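Local coordinates for protein glucose dehydrogenase (Serratia sp. FS14, PDB 7CDY) that is a calcium-containing beta-propeller protein of the glucose/sorbosone dehydrogenase family, at residues P171-V176 and E184-G189; Q134-I139 and L160-A165. All coordinates share one frame; numbering follows the deposited sequence. Where two conformers were deposited one is given.

In the fold
Both contacts reach one four-stranded antiparallel sheet of the beta-propeller, in which strands 129-131, 137-140, 160-163 and 185-187 lie side by side in chain order. Contact 2 comes first along the chain and joins the two inner strands; contact 1 follows, where the loop after strand 160-163 folds back on the edge strand 185-187 that follows it. Their centres are 11 Å apart, on the same side of the chain's centre. Trp186 N probably donates a hydrogen bond to Leu160 O (2.7 Å), and Arg162 NH2 bonds Asn173 OD1 (2.9 Å). Arg162 of the inner strand therefore ties the loop of contact 1 to the strand pair of contact 2.

Contact 1 (P171-V176 and E184-G189)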
loop_
_atom_site.group_PDB
_atom_site.type_symbol
_atom_site.label_atom_id
_atom_site.label_comp_id
_atom_site.label_asym_id
_atom_site.label_seq_id
_atom_site.Cartn_x
_atom_site.Cartn_y
_atom_site.Cartn_z
ATOM N N PRO A 171 -10.955 -8.345 19.326
ATOM C CA PRO A 171 -10.590 -9.407 20.281
ATOM C C PRO A 171 -10.313 -10.757 19.641
ATOM O O PRO A 171 -9.768 -11.634 20.322
ATOM C CB PRO A 171 -11.790 -9.462 21.236
ATOM C CG PRO A 171 -12.926 -8.923 20.447
ATOM C CD PRO A 171 -12.344 -7.883 19.509
ATOM N N ASP A 172 -10.671 -10.968 18.379
ATOM C CA ASP A 172 -10.346 -12.212 17.697
ATOM C C ASP A 172 -9.077 -12.122 16.854
ATOM O O ASP A 172 -8.790 -13.052 16.089
ATOM C CB ASP A 172 -11.532 -12.713 16.870
ATOM C CG ASP A 172 -12.031 -11.690 15.867
ATOM O OD1 ASP A 172 -11.758 -10.482 16.035
ATOM O OD2 ASP A 172 -12.713 -12.105 14.910
ATOM N N ASN A 173 -8.303 -11.041 16.987
ATOM C CA ASN A 173 -6.991 -11.016 16.354
ATOM C C ASN A 173 -6.160 -12.190 16.884
ATOM O O ASN A 173 -6.320 -12.609 18.036
ATOM C CB ASN A 173 -6.286 -9.689 16.639
ATOM C CG ASN A 173 -6.456 -8.668 15.526
ATOM O OD1 ASN A 173 -7.316 -8.802 14.657
ATOM N ND2 ASN A 173 -5.630 -7.628 15.569
ATOM N N PRO A 174 -5.250 -12.724 16.068
ATOM C CA PRO A 174 -4.663 -14.045 16.377
ATOM C C PRO A 174 -3.812 -14.079 17.625
ATOM O O PRO A 174 -3.703 -15.147 18.248
ATOM C CB PRO A 174 -3.836 -14.369 15.122
ATOM C CG PRO A 174 -3.606 -13.027 14.457
ATOM C CD PRO A 174 -4.854 -12.241 14.731
ATOM N N TRP A 175 -3.191 -12.970 18.008
ATOM C CA TRP A 175 -2.247 -12.942 19.112
ATOM C C TRP A 175 -2.817 -12.322 20.387
ATOM O O TRP A 175 -2.070 -12.138 21.354
ATOM C CB TRP A 175 -0.962 -12.214 18.701
ATOM C CG TRP A 175 -0.082 -12.960 17.732
ATOM C CD1 TRP A 175 -0.217 -14.256 17.312
ATOM C CD2 TRP A 175 1.080 -12.441 17.082
ATOM N NE1 TRP A 175 0.796 -14.566 16.420
ATOM C CE2 TRP A 175 1.609 -13.473 16.278
ATOM C CE3 TRP A 175 1.732 -11.207 17.110
ATOM C CZ2 TRP A 175 2.753 -13.295 15.496
ATOM C CZ3 TRP A 175 2.869 -11.038 16.349
ATOM C CH2 TRP A 175 3.367 -12.075 15.546
ATOM N N VAL A 176 -4.116 -11.997 20.411
ATOM C CA VAL A 176 -4.721 -11.408 21.606
ATOM C C VAL A 176 -4.518 -12.323 22.809
ATOM O O VAL A 176 -4.725 -13.543 22.731
ATOM C CB VAL A 176 -6.208 -11.113 21.356
ATOM C CG1 VAL A 176 -6.935 -10.811 22.676
ATOM C CG2 VAL A 176 -6.363 -9.946 20.389
ATOM N N GLU A 184 -2.111 -6.167 17.938
ATOM C CA GLU A 184 -2.549 -5.547 16.688
ATOM C C GLU A 184 -2.251 -6.400 15.457
ATOM O O GLU A 184 -2.828 -6.149 14.394
ATOM C CB GLU A 184 -1.829 -4.205 16.519
ATOM C CG GLU A 184 -2.108 -3.177 17.606
ATOM C CD GLU A 184 -1.156 -3.245 18.796
ATOM O OE1 GLU A 184 -1.243 -2.323 19.641
ATOM O OE2 GLU A 184 -0.338 -4.197 18.901
ATOM N N VAL A 185 -1.392 -7.413 15.572
ATOM C CA VAL A 185 -0.814 -8.068 14.400
ATOM C C VAL A 185 -1.793 -9.059 13.792
ATOM O O VAL A 185 -2.414 -9.873 14.496
ATOM C CB VAL A 185 0.497 -8.771 14.785
ATOM C CG1 VAL A 185 0.972 -9.709 13.661
ATOM C CG2 VAL A 185 1.557 -7.754 15.131
ATOM N N TRP A 186 -1.896 -9.036 12.465
ATOM C CA TRP A 186 -2.588 -10.049 11.684
ATOM C C TRP A 186 -1.620 -11.111 11.183
ATOM O O TRP A 186 -1.830 -12.303 11.416
ATOM C CB TRP A 186 -3.314 -9.386 10.501
ATOM C CG TRP A 186 -4.083 -10.323 9.611
ATOM C CD1 TRP A 186 -3.677 -10.836 8.405
ATOM C CD2 TRP A 186 -5.392 -10.844 9.847
ATOM N NE1 TRP A 186 -4.651 -11.646 7.886
ATOM C CE2 TRP A 186 -5.720 -11.663 8.746
ATOM C CE3 TRP A 186 -6.318 -10.701 10.884
ATOM C CZ2 TRP A 186 -6.941 -12.332 8.655
ATOM C CZ3 TRP A 186 -7.534 -11.366 10.790
ATOM C CH2 TRP A 186 -7.833 -12.168 9.682
ATOM N N SER A 187 -0.553 -10.701 10.491
ATOM C CA SER A 187 0.470 -11.614 9.990
ATOM C C SER A 187 1.834 -10.952 10.116
ATOM O O SER A 187 1.945 -9.735 10.286
ATOM C CB SER A 187 0.198 -12.034 8.543
ATOM O OG SER A 187 0.088 -10.893 7.695
ATOM N N TYR A 188 2.882 -11.769 10.023
ATOM C CA TYR A 188 4.234 -11.283 10.264
ATOM C C TYR A 188 5.185 -11.850 9.217
ATOM O O TYR A 188 4.782 -12.596 8.326
ATOM C CB TYR A 188 4.664 -11.526 11.716
ATOM C CG TYR A 188 4.950 -12.949 12.138
ATOM C CD1 TYR A 188 3.941 -13.902 12.218
ATOM C CD2 TYR A 188 6.228 -13.315 12.520
ATOM C CE1 TYR A 188 4.219 -15.201 12.640
ATOM C CE2 TYR A 188 6.511 -14.601 12.953
ATOM C CZ TYR A 188 5.502 -15.525 13.009
ATOM O OH TYR A 188 5.790 -16.811 13.430
ATOM N N GLY A 189 6.459 -11.471 9.314
ATOM C CA GLY A 189 7.429 -11.906 8.323
ATOM C C GLY A 189 7.293 -11.255 6.965
ATOM O O GLY A 189 7.547 -11.906 5.942
HETATM O O HOH W 1 -3.072 -10.343 17.041
#
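Trp175 lays one face of its six-membered ring over the side chain of Val185, joining a loop to an edge strand of a four-stranded antiparallel sheet in the beta-propeller. Val185 CG1 sits 3.9 Å from the centroid of that ring and 24° off its normal, a CH-pi contact. The methyl comes closest at the rim, 3.5 Å from CZ3 of Trp175. A chi1 of -72° sets CG of Trp175 anti to the carbonyl carbon, and from there the indole extends across Val185 to Tyr188. The far end of the indole lies over a face of the tyrosine ring, CZ2 of Trp175 being 3.5 Å from CD1 of Tyr188; the two planes are inclined at 59°, an oblique aromatic pair.

Trp175 lies within a type I turn from Asn173 to Val176, closed by a backbone bond from Val176 N to Asn173 O. No direct hydrogen bond joins the two segments. The side chain of Asn173 finds its partners elsewhere, OD1 at Arg162 and ND2 at Pro183 O. Pro174 rests its CG against the carbonyls of Val185 and Trp186. At Trp186 and Ser187, which both face Leu160, a classic beta bulge interrupts the strand. Next to the proline, one water bridges the segments, accepting from Trp175 N at 2.8 Å and donating to Val185 O at 2.7 Å.

Contact 2 (Q134-I139 and L160-A165); sequences QGYLFI and LVRLTA
Four backbone hydrogen bonds join Leu137 and Ile139 to Leu163 and Val161, pairing the two inner strands of a four-stranded antiparallel sheet in the beta-propeller. Leu137 and Leu163 form one hydrogen-bonded pair, with Leu137 N 2.8 Å from Leu163 O, and Ile139 and Val161 form the next, with Val161 N 2.8 Å from Ile139 O. Between them lies the non-hydrogen-bonded pair of Phe138 and Arg162, where Phe138 CA approaches Val161 O at 3.2 Å in a CA-H...O contact.

Arg162 dominates the face it shares with Phe138. Its chain leaves the backbone extended, CG anti to the backbone N (chi1 -176°), and passes over one face of the Phe138 ring, with CG 4.0 Å from the ring centroid in a CH-pi contact. A bend at chi3 (68°) then carries the guanidinium over Tyr136. There NH1 lies above the centre of the phenol ring and CZ stands 4.7 Å from its centroid, a cation-pi contact with the two planes 44° apart. A salt bridge from NH2 to Asp172, with Asn173 as a second partner, probably fixes the guanidinium's rotation. Leu160 CG meets the edge of the Phe138 ring, in its plane, while Trp186 packs edge-to-face with Phe138.

On the other face these two strands present Leu137, Ile139, Val161 and Leu163, and Phe113 of strand 109-114 packs against the last three. Ile139 and Val161 lie side by side there, and Ile139 CD1 reaches across to Leu163 CD1 at 3.7 Å.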
loop_
_atom_site.group_PDB
_atom_site.type_symbol
_atom_site.label_atom_id
_atom_site.label_comp_id
_atom_site.label_asym_id
_atom_site.label_seq_id
_atom_site.Cartn_x
_atom_site.Cartn_y
_atom_site.Cartn_z
ATOM N N GLN A 134 -16.200 -6.006 6.477
ATOM C CA GLN A 134 -16.820 -5.640 7.746
ATOM C C GLN A 134 -16.346 -4.294 8.272
ATOM O O GLN A 134 -16.705 -3.912 9.390
ATOM C CB GLN A 134 -16.571 -6.722 8.801
ATOM C CG GLN A 134 -17.597 -7.843 8.793
ATOM C CD GLN A 134 -17.413 -8.783 7.626
ATOM O OE1 GLN A 134 -18.311 -8.953 6.801
ATOM N NE2 GLN A 134 -16.240 -9.400 7.546
ATOM N N GLY A 135 -15.540 -3.572 7.503
ATOM C CA GLY A 135 -15.074 -2.285 7.953
ATOM C C GLY A 135 -13.882 -2.313 8.881
ATOM O O GLY A 135 -13.582 -1.287 9.498
ATOM N N TYR A 136 -13.190 -3.446 9.004
ATOM C CA TYR A 136 -11.932 -3.457 9.739
ATOM C C TYR A 136 -10.818 -2.885 8.869
ATOM O O TYR A 136 -10.813 -3.041 7.640
ATOM C CB TYR A 136 -11.563 -4.869 10.190
ATOM C CG TYR A 136 -12.518 -5.411 11.236
ATOM C CD1 TYR A 136 -12.347 -5.114 12.583
ATOM C CD2 TYR A 136 -13.605 -6.193 10.863
ATOM C CE1 TYR A 136 -13.231 -5.601 13.541
ATOM C CE2 TYR A 136 -14.497 -6.685 11.808
ATOM C CZ TYR A 136 -14.293 -6.388 13.140
ATOM O OH TYR A 136 -15.176 -6.864 14.092
ATOM N N LEU A 137 -9.881 -2.210 9.518
ATOM C CA LEU A 137 -8.796 -1.517 8.834
ATOM C C LEU A 137 -7.541 -2.377 8.858
ATOM O O LEU A 137 -7.040 -2.718 9.934
ATOM C CB LEU A 137 -8.531 -0.184 9.528
ATOM C CG LEU A 137 -7.385 0.642 8.937
ATOM C CD1 LEU A 137 -7.613 0.962 7.454
ATOM C CD2 LEU A 137 -7.194 1.919 9.755
ATOM N N PHE A 138 -7.029 -2.716 7.674
ATOM C CA PHE A 138 -5.743 -3.386 7.528
ATOM C C PHE A 138 -4.640 -2.383 7.203
ATOM O O PHE A 138 -4.823 -1.480 6.377
ATOM C CB PHE A 138 -5.810 -4.464 6.448
ATOM C CG PHE A 138 -6.500 -5.721 6.892
ATOM C CD1 PHE A 138 -7.878 -5.768 7.006
ATOM C CD2 PHE A 138 -5.764 -6.860 7.188
ATOM C CE1 PHE A 138 -8.510 -6.934 7.427
ATOM C CE2 PHE A 138 -6.391 -8.025 7.590
ATOM C CZ PHE A 138 -7.757 -8.054 7.713
ATOM N N ILE A 139 -3.501 -2.537 7.872
ATOM C CA ILE A 139 -2.368 -1.627 7.747
ATOM C C ILE A 139 -1.127 -2.467 7.469
ATOM O O ILE A 139 -0.764 -3.329 8.277
ATOM C CB ILE A 139 -2.164 -0.820 9.040
ATOM C CG1 ILE A 139 -3.445 -0.075 9.441
ATOM C CG2 ILE A 139 -0.993 0.120 8.894
ATOM C CD1 ILE A 139 -3.415 0.429 10.873
ATOM N N LEU A 160 1.528 -7.117 9.036
ATOM C CA LEU A 160 0.213 -6.634 8.647
ATOM C C LEU A 160 -0.620 -6.545 9.917
ATOM O O LEU A 160 -0.633 -7.489 10.713
ATOM C CB LEU A 160 -0.426 -7.613 7.664
ATOM C CG LEU A 160 -1.798 -7.279 7.094
ATOM C CD1 LEU A 160 -1.810 -5.897 6.466
ATOM C CD2 LEU A 160 -2.213 -8.321 6.079
ATOM N N VAL A 161 -1.290 -5.411 10.119
ATOM C CA VAL A 161 -2.046 -5.132 11.334
ATOM C C VAL A 161 -3.518 -5.025 10.960
ATOM O O VAL A 161 -3.854 -4.548 9.871
ATOM C CB VAL A 161 -1.520 -3.812 11.941
ATOM C CG1 VAL A 161 -2.567 -3.107 12.795
ATOM C CG2 VAL A 161 -0.242 -4.066 12.730
ATOM N N ARG A 162 -4.403 -5.496 11.848
ATOM C CA ARG A 162 -5.848 -5.331 11.684
ATOM C C ARG A 162 -6.412 -4.647 12.917
ATOM O O ARG A 162 -6.228 -5.138 14.041
ATOM C CB ARG A 162 -6.571 -6.661 11.480
ATOM C CG ARG A 162 -8.063 -6.463 11.204
ATOM C CD ARG A 162 -8.832 -7.769 11.037
ATOM N NE ARG A 162 -8.906 -8.518 12.286
ATOM C CZ ARG A 162 -10.019 -9.024 12.814
ATOM N NH1 ARG A 162 -11.196 -8.859 12.226
ATOM N NH2 ARG A 162 -9.936 -9.702 13.947
ATOM N N LEU A 163 -7.119 -3.533 12.709
ATOM C CA LEU A 163 -7.725 -2.736 13.772
ATOM C C LEU A 163 -9.186 -2.456 13.449
ATOM O O LEU A 163 -9.644 -2.631 12.320
ATOM C CB LEU A 163 -6.997 -1.402 13.962
ATOM C CG LEU A 163 -5.496 -1.486 14.244
ATOM C CD1 LEU A 163 -4.881 -0.096 14.238
ATOM C CD2 LEU A 163 -5.234 -2.196 15.564
ATOM N N THR A 164 -9.918 -1.993 14.464
ATOM C CA THR A 164 -11.242 -1.440 14.207
ATOM C C THR A 164 -11.118 -0.078 13.530
ATOM O O THR A 164 -10.030 0.495 13.409
ATOM C CB THR A 164 -12.033 -1.255 15.508
ATOM O OG1 THR A 164 -11.480 -0.161 16.252
ATOM C CG2 THR A 164 -12.027 -2.542 16.362
ATOM N N ALA A 165 -12.274 0.460 13.129
ATOM C CA ALA A 165 -12.340 1.791 12.532
ATOM C C ALA A 165 -11.749 2.871 13.429
ATOM O O ALA A 165 -11.342 3.930 12.928
ATOM C CB ALA A 165 -13.799 2.134 12.216
#